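Local coordinates for protein estrogen receptor (PDB 4N1Y) that probably activates transcription constitutively, as an oyster member of the steroid hormone receptor family whose ligand-binding domain has lost its hormone switch, at residues B[42-46]-B[218-224]; B[48-52]-B[78-82]; B[64-69]-B[156-162]; B[142-146]-B[169-173]. All coordinates share one frame; numbering follows the deposited sequence.

The four contacts tie together the helical ligand-binding domain of a nuclear receptor. Contact 1 spans the chain most widely, joining helix 34-56 to the C-terminal helix 222-229, and the other three fall between its segments in sequence. Contact 2 shares helix 34-56 with it; their centres are about 12 Å apart, and L224 and L223 of contact 1 pack on W78, L49 and V50. Contacts 2 and 3 share helix 67-89, contacts 3 and 4 helix 159-180, and each of these pairs interlocks along the chain. Contact 4 touches contact 2 through L81 and Q144; its centre lies about 28 Å from that of contact 1, across the chain's middle, where the second subunit packs.

Contact 1. Residues B[42-46]-B[218-224]; sequences VKLAE and VTFCDLL
V42 and E46, one turn apart on helix 34-56, receive the start of helix 222-229, which probably corresponds to the C-terminal activation helix of the nuclear receptor ligand-binding fold. The apolar contacts gather round V42, a branched residue whose two methyls spread over V218, F220 and L224. Its CG2 meets CG1 of V218 at 3.6 Å. CG1, set anti to the backbone N (chi1 156°), lies over one face of the F220 ring, 4.2 Å from the centroid in a CH-pi contact, and also reaches CD2 of L224 at 3.8 Å. F209 of helix 187-215 packs on both V42 and F220, closing this greasy patch.

The polar contacts centre on E46, whose extended chain brings its carboxylate beside the N-cap residue C221. A negative charge suits the amino end of a helix and would probably be favoured by its dipole. Within helix 34-56, K43 NZ makes a salt bridge to E46 OE2 at 2.9 Å. An alanine in place of E46 would probably leave the ammonium of K43 without its mate and open a gap beside L223 and L224. The lysine approaches from above the carboxylate, 59° out of its plane, while E46 CG rests 3.4 Å from CB of L224.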
# COMPACT_ATOMS: atom_id res chain seq x y z
N VAL B 42 -18.49 -0.53 14.15
CA VAL B 42 -17.45 -0.00 15.03
C VAL B 42 -17.11 -0.95 16.16
O VAL B 42 -15.94 -1.13 16.48
CB VAL B 42 -17.87 1.35 15.65
CG1 VAL B 42 -17.14 1.63 16.95
CG2 VAL B 42 -17.67 2.46 14.65
N LYS B 43 -18.12 -1.57 16.76
CA LYS B 43 -17.81 -2.41 17.90
C LYS B 43 -17.54 -3.87 17.54
O LYS B 43 -16.88 -4.58 18.30
CB LYS B 43 -18.89 -2.27 18.95
CG LYS B 43 -18.15 -1.68 20.09
CD LYS B 43 -18.89 -1.04 21.24
CE LYS B 43 -17.75 -0.43 21.99
NZ LYS B 43 -16.99 0.50 21.01
N LEU B 44 -17.97 -4.29 16.35
CA LEU B 44 -17.53 -5.56 15.84
C LEU B 44 -16.03 -5.42 15.67
O LEU B 44 -15.26 -6.33 16.00
CB LEU B 44 -18.21 -5.89 14.52
CG LEU B 44 -17.90 -7.29 14.01
CD1 LEU B 44 -18.28 -8.34 15.04
CD2 LEU B 44 -18.62 -7.52 12.71
N ALA B 45 -15.62 -4.24 15.22
CA ALA B 45 -14.22 -3.93 15.00
C ALA B 45 -13.44 -4.03 16.29
O ALA B 45 -12.34 -4.56 16.31
CB ALA B 45 -14.07 -2.56 14.42
N GLU B 46 -14.01 -3.52 17.37
CA GLU B 46 -13.31 -3.54 18.65
C GLU B 46 -13.14 -4.95 19.22
O GLU B 46 -12.10 -5.26 19.81
CB GLU B 46 -14.02 -2.64 19.66
CG GLU B 46 -13.10 -1.51 20.05
CD GLU B 46 -13.56 -0.73 21.25
OE1 GLU B 46 -13.34 -1.20 22.39
OE2 GLU B 46 -14.13 0.36 21.04
N VAL B 218 -21.52 8.39 16.78
CA VAL B 218 -21.21 6.99 16.83
C VAL B 218 -20.34 6.84 18.06
O VAL B 218 -19.41 7.62 18.29
CB VAL B 218 -20.47 6.52 15.55
CG1 VAL B 218 -19.71 5.22 15.79
CG2 VAL B 218 -21.45 6.40 14.39
N THR B 219 -20.66 5.85 18.87
CA THR B 219 -19.94 5.70 20.12
C THR B 219 -18.80 4.71 20.00
O THR B 219 -18.98 3.59 19.52
CB THR B 219 -20.91 5.30 21.22
OG1 THR B 219 -21.31 3.94 21.01
CG2 THR B 219 -22.15 6.18 21.15
N PHE B 220 -17.62 5.13 20.42
CA PHE B 220 -16.44 4.26 20.40
C PHE B 220 -16.04 3.87 21.79
O PHE B 220 -16.04 4.73 22.67
CB PHE B 220 -15.24 4.96 19.76
CG PHE B 220 -15.37 5.23 18.30
CD1 PHE B 220 -14.56 4.57 17.38
CD2 PHE B 220 -16.28 6.17 17.83
CE1 PHE B 220 -14.67 4.83 16.02
CE2 PHE B 220 -16.39 6.44 16.48
CZ PHE B 220 -15.59 5.77 15.57
N CYS B 221 -15.68 2.62 22.03
CA CYS B 221 -15.03 2.36 23.31
C CYS B 221 -13.60 2.78 23.17
O CYS B 221 -13.12 3.07 22.06
CB CYS B 221 -15.12 0.91 23.81
SG CYS B 221 -16.62 0.52 24.75
N ASP B 222 -12.91 2.70 24.30
CA ASP B 222 -11.63 3.32 24.51
C ASP B 222 -10.51 2.60 23.78
O ASP B 222 -9.57 3.25 23.34
CB ASP B 222 -11.36 3.41 25.99
CG ASP B 222 -12.43 4.21 26.71
OD1 ASP B 222 -12.75 5.31 26.24
OD2 ASP B 222 -12.96 3.74 27.74
N LEU B 223 -10.64 1.29 23.61
CA LEU B 223 -9.63 0.57 22.85
C LEU B 223 -9.52 1.08 21.43
O LEU B 223 -8.44 1.46 20.98
CB LEU B 223 -9.94 -0.92 22.82
CG LEU B 223 -8.93 -1.71 21.98
CD1 LEU B 223 -7.54 -1.72 22.60
CD2 LEU B 223 -9.41 -3.14 21.71
N LEU B 224 -10.66 1.13 20.74
CA LEU B 224 -10.68 1.61 19.37
C LEU B 224 -10.27 3.08 19.37
O LEU B 224 -9.57 3.57 18.48
CB LEU B 224 -12.07 1.43 18.76
CG LEU B 224 -12.13 1.36 17.25
CD1 LEU B 224 -11.06 0.42 16.79
CD2 LEU B 224 -13.47 0.86 16.79

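Contact 2. Residues B[48-52]-B[78-82]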
# COMPACT_ATOMS: atom_id res chain seq x y z
N GLU B 48 -12.95 -7.70 17.38
CA GLU B 48 -11.97 -8.36 16.52
C GLU B 48 -10.60 -7.75 16.85
O GLU B 48 -9.57 -8.40 16.71
CB GLU B 48 -12.34 -8.24 15.02
CG GLU B 48 -13.75 -8.79 14.66
CD GLU B 48 -14.17 -8.67 13.18
OE1 GLU B 48 -13.67 -7.77 12.46
OE2 GLU B 48 -15.05 -9.45 12.74
N LEU B 49 -10.61 -6.51 17.31
CA LEU B 49 -9.37 -5.84 17.69
C LEU B 49 -8.68 -6.49 18.89
O LEU B 49 -7.47 -6.73 18.86
CB LEU B 49 -9.64 -4.36 17.97
CG LEU B 49 -8.41 -3.46 18.11
CD1 LEU B 49 -7.46 -3.62 16.93
CD2 LEU B 49 -8.82 -2.00 18.28
N VAL B 50 -9.44 -6.78 19.94
CA VAL B 50 -8.91 -7.49 21.11
C VAL B 50 -8.32 -8.84 20.71
O VAL B 50 -7.29 -9.26 21.21
CB VAL B 50 -9.97 -7.71 22.18
CG1 VAL B 50 -9.40 -8.55 23.30
CG2 VAL B 50 -10.45 -6.38 22.73
N HIS B 51 -9.02 -9.53 19.81
CA HIS B 51 -8.58 -10.82 19.31
C HIS B 51 -7.26 -10.74 18.54
O HIS B 51 -6.40 -11.59 18.71
CB HIS B 51 -9.67 -11.41 18.42
CG HIS B 51 -10.83 -11.95 19.19
ND1 HIS B 51 -10.75 -13.07 19.99
CD2 HIS B 51 -12.11 -11.52 19.29
CE1 HIS B 51 -11.93 -13.31 20.54
NE2 HIS B 51 -12.77 -12.38 20.13
N LEU B 52 -7.11 -9.71 17.70
CA LEU B 52 -5.88 -9.50 16.92
C LEU B 52 -4.67 -9.38 17.82
O LEU B 52 -3.65 -10.05 17.62
CB LEU B 52 -5.98 -8.23 16.09
CG LEU B 52 -6.84 -8.21 14.84
CD1 LEU B 52 -6.75 -6.83 14.23
CD2 LEU B 52 -6.38 -9.26 13.85
N TRP B 78 -3.58 -2.14 12.43
CA TRP B 78 -4.79 -2.77 12.95
C TRP B 78 -5.92 -2.73 11.95
O TRP B 78 -6.61 -3.73 11.74
CB TRP B 78 -5.24 -2.11 14.25
CG TRP B 78 -5.54 -0.64 14.12
CD1 TRP B 78 -4.64 0.38 14.07
CD2 TRP B 78 -6.84 -0.03 14.05
NE1 TRP B 78 -5.29 1.59 13.96
CE2 TRP B 78 -6.64 1.36 13.94
CE3 TRP B 78 -8.15 -0.52 14.06
CZ2 TRP B 78 -7.69 2.26 13.83
CZ3 TRP B 78 -9.20 0.38 13.95
CH2 TRP B 78 -8.96 1.75 13.84
N MET B 79 -6.10 -1.58 11.30
CA MET B 79 -7.20 -1.45 10.35
C MET B 79 -7.00 -2.33 9.11
O MET B 79 -7.96 -2.87 8.57
CB MET B 79 -7.38 0.01 9.92
CG MET B 79 -8.49 0.21 8.91
SD MET B 79 -10.12 -0.21 9.57
CE MET B 79 -10.57 1.37 10.30
N GLU B 80 -5.75 -2.45 8.66
CA GLU B 80 -5.44 -3.31 7.51
C GLU B 80 -5.81 -4.75 7.84
O GLU B 80 -6.42 -5.46 7.04
CB GLU B 80 -3.96 -3.23 7.13
CG GLU B 80 -3.40 -1.84 7.02
CD GLU B 80 -1.89 -1.83 6.80
OE1 GLU B 80 -1.40 -2.63 5.97
OE2 GLU B 80 -1.18 -1.06 7.50
N LEU B 81 -5.45 -5.18 9.05
CA LEU B 81 -5.75 -6.54 9.48
C LEU B 81 -7.25 -6.79 9.48
O LEU B 81 -7.70 -7.83 9.01
CB LEU B 81 -5.15 -6.81 10.86
CG LEU B 81 -3.62 -6.92 10.84
CD1 LEU B 81 -3.04 -6.96 12.26
CD2 LEU B 81 -3.14 -8.11 10.00
N LEU B 82 -8.02 -5.85 10.02
CA LEU B 82 -9.47 -5.97 10.01
C LEU B 82 -9.99 -6.17 8.58
O LEU B 82 -10.77 -7.09 8.34
CB LEU B 82 -10.13 -4.76 10.65
CG LEU B 82 -9.90 -4.63 12.15
CD1 LEU B 82 -10.49 -3.33 12.66
CD2 LEU B 82 -10.53 -5.81 12.88
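L52 and L82 bury equal areas in this contact, and L49 comes next; between them they fill the space where the segments of helices 34-56 and 67-89 cross at 107°, their axes 10.6 Å apart. No hydrogen bond passes between the segments, so the contact rests on apolar packing. L52 points at the other helix and offers its CD1 methyl, which lies 3.7 Å from CB of L81 and 4.1 Å from CD2 of L82. The same CD1 sits near the backbone oxygen of W78.

L82 replies with CD2. Its CG stands anti to its own carbonyl carbon (chi1 -68°), and from there CD2 reaches CB of E48 at 3.7 Å, resting on the aliphatic root of an acidic side chain whose OE1 forms a long, weak ion pair with R89.

L49 takes the other rotamer, CG anti to the backbone N, and CD1 arrives 3.8 Å from CB of W78. Leucine suits these places because its forked end can wedge between side chains of a steeply crossed helix. L224 of helix 222-229 packs on both L49 and W78. Such steep crossing of a central helix by an outer one is characteristic of the three-layered helical sandwich of nuclear receptor ligand-binding domains.

Contact 3. Residues B[64-69]-B[156-162]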
# COMPACT_ATOMS: atom_id res chain seq x y z
N ASP B 64 9.17 -11.23 21.44
CA ASP B 64 10.56 -10.86 21.70
C ASP B 64 10.92 -9.43 21.26
O ASP B 64 12.02 -8.96 21.55
CB ASP B 64 11.49 -11.88 21.07
CG ASP B 64 11.31 -13.27 21.66
OD1 ASP B 64 11.29 -13.38 22.92
OD2 ASP B 64 11.17 -14.23 20.88
N LEU B 65 10.01 -8.76 20.54
CA LEU B 65 10.15 -7.33 20.26
C LEU B 65 9.97 -6.52 21.56
O LEU B 65 9.37 -7.00 22.53
CB LEU B 65 9.12 -6.88 19.23
CG LEU B 65 9.08 -7.67 17.92
CD1 LEU B 65 7.97 -7.18 17.02
CD2 LEU B 65 10.41 -7.58 17.22
N SER B 66 10.51 -5.30 21.61
CA SER B 66 10.24 -4.40 22.74
C SER B 66 8.74 -4.10 22.86
O SER B 66 8.01 -4.14 21.86
CB SER B 66 11.04 -3.10 22.58
OG SER B 66 10.46 -2.28 21.58
N LEU B 67 8.26 -3.83 24.08
CA LEU B 67 6.85 -3.50 24.26
C LEU B 67 6.40 -2.33 23.41
O LEU B 67 5.40 -2.44 22.69
CB LEU B 67 6.51 -3.19 25.71
CG LEU B 67 6.32 -4.36 26.67
CD1 LEU B 67 4.85 -4.39 27.06
CD2 LEU B 67 6.71 -5.69 26.07
N SER B 68 7.16 -1.24 23.45
CA SER B 68 6.82 -0.09 22.63
C SER B 68 6.63 -0.48 21.13
O SER B 68 5.71 -0.01 20.47
CB SER B 68 7.88 1.00 22.79
OG SER B 68 8.76 1.02 21.68
N ASP B 69 7.49 -1.35 20.61
CA ASP B 69 7.40 -1.72 19.20
C ASP B 69 6.26 -2.73 18.95
O ASP B 69 5.64 -2.72 17.88
CB ASP B 69 8.74 -2.28 18.71
CG ASP B 69 9.82 -1.20 18.61
OD1 ASP B 69 9.46 0.01 18.58
OD2 ASP B 69 11.02 -1.54 18.57
N LEU B 156 12.89 0.83 13.74
CA LEU B 156 12.55 0.77 15.15
C LEU B 156 13.69 0.14 15.98
O LEU B 156 14.59 -0.48 15.43
CB LEU B 156 11.27 -0.03 15.35
CG LEU B 156 9.98 0.49 14.74
CD1 LEU B 156 8.97 -0.61 14.85
CD2 LEU B 156 9.50 1.73 15.48
N ALA B 157 13.63 0.28 17.30
CA ALA B 157 14.60 -0.36 18.17
C ALA B 157 14.71 -1.86 17.89
O ALA B 157 15.80 -2.45 17.91
CB ALA B 157 14.23 -0.11 19.62
N SER B 158 13.58 -2.49 17.62
CA SER B 158 13.55 -3.92 17.40
C SER B 158 13.81 -4.29 15.94
O SER B 158 13.36 -5.34 15.46
CB SER B 158 12.21 -4.48 17.87
OG SER B 158 11.99 -4.17 19.24
N TYR B 159 14.50 -3.41 15.22
CA TYR B 159 14.74 -3.60 13.79
C TYR B 159 15.22 -5.00 13.42
O TYR B 159 14.68 -5.61 12.50
CB TYR B 159 15.76 -2.58 13.29
CG TYR B 159 16.12 -2.76 11.84
CD1 TYR B 159 15.30 -2.26 10.84
CD2 TYR B 159 17.29 -3.43 11.46
CE1 TYR B 159 15.62 -2.41 9.51
CE2 TYR B 159 17.62 -3.59 10.12
CZ TYR B 159 16.78 -3.08 9.15
OH TYR B 159 17.07 -3.21 7.82
N ASN B 160 16.22 -5.50 14.14
CA ASN B 160 16.79 -6.81 13.86
C ASN B 160 15.82 -7.94 13.83
O ASN B 160 15.74 -8.71 12.87
CB ASN B 160 17.79 -7.17 14.94
CG ASN B 160 19.05 -6.48 14.75
OD1 ASN B 160 19.38 -6.09 13.64
ND2 ASN B 160 19.81 -6.33 15.84
N GLN B 161 15.05 -7.99 14.90
CA GLN B 161 14.15 -9.08 15.19
C GLN B 161 13.01 -9.07 14.18
O GLN B 161 12.57 -10.13 13.73
CB GLN B 161 13.67 -8.90 16.61
CG GLN B 161 14.79 -8.22 17.39
CD GLN B 161 14.44 -7.83 18.80
OE1 GLN B 161 13.70 -8.52 19.50
NE2 GLN B 161 14.97 -6.68 19.23
N ILE B 162 12.54 -7.87 13.85
CA ILE B 162 11.54 -7.67 12.83
C ILE B 162 12.08 -8.14 11.48
O ILE B 162 11.37 -8.74 10.68
CB ILE B 162 11.13 -6.21 12.75
CG1 ILE B 162 10.55 -5.75 14.08
CG2 ILE B 162 10.16 -5.99 11.63
CD1 ILE B 162 10.42 -4.25 14.14
O HOH W 1 11.29 1.83 18.57
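D69 and S158 meet where two helices begin, the carboxylate taking bonds from both the backbone and the hydroxyl of the serine. The oxygen that does so is D69 OD2. The backbone N of S158 approaches it nearly in line with its C-O bond, at 2.9 Å and a bent 142°. The S158 hydroxyl OG donates to the anti lone pair of the same oxygen, also at 2.9 Å. With OG turned beside its own backbone N (chi1 -58°), S158 can in addition accept a nearly straight bond, 3.0 Å and 169°, from S66 N. A small hydroxyl that both gives and accepts is suited to linking the two partners.

The other carboxylate oxygen, D69 OD1, takes a hydrogen bond from a water at 2.6 Å, and that water accepts from A157 N. L156 slides past the carboxylate in the opposite direction. Replacing D69 by a leucine would probably leave S158 N and OG without their common acceptor, the hydroxyl then held across the contact by S66 N.

S66 is the N-cap of helix 67-89, its OG accepting from D69 N, so the aspartate is itself held in the first turn. Beside this polar cluster L65 lends an apolar edge: its CD2 touches S158 CB at 3.6 Å and I162 CG1 at 3.6 Å, the isoleucine crossing it at about a right angle. The contact thus joins the amino ends of helices 67-89 and 159-180; L65 also packs on L73 and L156 on H72, both of helix 67-89, while Y159 reaches Q132 of the second subunit.

Contact 4. Residues B[142-146]-B[169-173]; sequences LLQAM and LLDAI
The segments 142-146 and 169-173 run nearly antiparallel, their axes at 159° and 10.0 Å apart, so that L142 comes opposite I173 and M146 opposite L169. No hydrogen bond crosses between them; the side chains that meet are apolar, and all the touching residues are buried.

M146 reaches three residues through one atom. Its CG stands anti to the backbone N (chi1 -171°), and two further bends swing the terminal methyl CE into a pocket of three side chains: 3.4 Å from L169 CB, 3.6 Å from L170 CD2 and 3.6 Å from I173 CD1. An unbranched, flexible methionine suits this place, since a single methyl at its end can reach between branched neighbours. The methionine side chain slides past L169 in the opposite direction and crosses L170 at a slant.

At the other end L142 lies against A172 and I173. Its CB meets I173 CG1 at 3.7 Å, while CD2 rests 3.9 Å from CB of A172. The alanines answer the leucines in both directions, for A145 CB receives L169 CD1 at 3.8 Å; a small residue lets the larger one opposite settle close to the helix backbone.

Around this interface, helix 7-15 covers L142 and A145 through L14, and V188 of helix 187-215 touches I173. The second subunit closes in as well: its L193 packs on M146, its P189 on L170, and its R186 forms a salt bridge with D171, placing helices 137-149 and 159-180 beside the dimer interface.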
# COMPACT_ATOMS: atom_id res chain seq x y z
N LEU B 142 -0.49 -16.42 6.84
CA LEU B 142 0.83 -15.86 6.61
C LEU B 142 0.70 -14.40 6.22
O LEU B 142 1.47 -13.55 6.66
CB LEU B 142 1.55 -16.65 5.52
CG LEU B 142 1.92 -18.07 6.00
CD1 LEU B 142 2.57 -18.85 4.87
CD2 LEU B 142 2.81 -18.03 7.26
N LEU B 143 -0.31 -14.11 5.43
CA LEU B 143 -0.53 -12.75 4.96
C LEU B 143 -0.78 -11.78 6.10
O LEU B 143 -0.21 -10.69 6.12
CB LEU B 143 -1.71 -12.73 4.00
CG LEU B 143 -1.36 -13.10 2.57
CD1 LEU B 143 -2.63 -13.29 1.81
CD2 LEU B 143 -0.56 -11.97 1.96
N GLN B 144 -1.63 -12.15 7.05
CA GLN B 144 -1.87 -11.25 8.15
C GLN B 144 -0.58 -11.08 8.96
O GLN B 144 -0.23 -9.97 9.33
CB GLN B 144 -3.06 -11.70 9.00
CG GLN B 144 -3.21 -13.16 9.25
CD GLN B 144 -4.54 -13.47 9.91
OE1 GLN B 144 -4.70 -14.46 10.61
NE2 GLN B 144 -5.53 -12.62 9.64
N ALA B 145 0.13 -12.17 9.20
CA ALA B 145 1.39 -12.08 9.94
C ALA B 145 2.32 -11.11 9.21
O ALA B 145 2.98 -10.25 9.83
CB ALA B 145 2.01 -13.42 10.08
N MET B 146 2.34 -11.24 7.90
CA MET B 146 3.13 -10.36 7.06
C MET B 146 2.66 -8.90 7.16
O MET B 146 3.47 -7.99 7.31
CB MET B 146 3.06 -10.84 5.61
CG MET B 146 4.00 -10.11 4.73
SD MET B 146 5.64 -10.12 5.46
CE MET B 146 6.25 -11.64 4.80
N LEU B 169 8.91 -15.14 7.58
CA LEU B 169 7.59 -15.10 6.96
C LEU B 169 7.68 -15.23 5.44
O LEU B 169 6.93 -16.00 4.84
CB LEU B 169 6.85 -13.83 7.36
CG LEU B 169 6.39 -13.95 8.81
CD1 LEU B 169 5.68 -12.69 9.30
CD2 LEU B 169 5.52 -15.18 8.95
N LEU B 170 8.63 -14.53 4.84
CA LEU B 170 8.84 -14.60 3.39
C LEU B 170 9.10 -16.03 2.92
O LEU B 170 8.54 -16.47 1.92
CB LEU B 170 10.00 -13.71 2.99
CG LEU B 170 9.72 -12.22 2.94
CD1 LEU B 170 10.97 -11.48 2.50
CD2 LEU B 170 8.55 -11.92 2.02
N ASP B 171 9.94 -16.77 3.65
CA ASP B 171 10.18 -18.16 3.33
C ASP B 171 8.90 -18.99 3.44
O ASP B 171 8.62 -19.81 2.58
CB ASP B 171 11.24 -18.76 4.26
CG ASP B 171 12.62 -18.18 4.01
OD1 ASP B 171 12.81 -17.51 2.96
OD2 ASP B 171 13.51 -18.39 4.88
N ALA B 172 8.13 -18.77 4.51
CA ALA B 172 6.92 -19.53 4.74
C ALA B 172 5.86 -19.28 3.66
O ALA B 172 5.18 -20.20 3.20
CB ALA B 172 6.37 -19.22 6.11
N ILE B 173 5.75 -18.04 3.23
CA ILE B 173 4.82 -17.71 2.17
C ILE B 173 5.19 -18.43 0.88
O ILE B 173 4.34 -19.03 0.21
CB ILE B 173 4.79 -16.21 1.93
CG1 ILE B 173 3.99 -15.53 3.04
CG2 ILE B 173 4.21 -15.90 0.60
CD1 ILE B 173 4.14 -14.02 3.07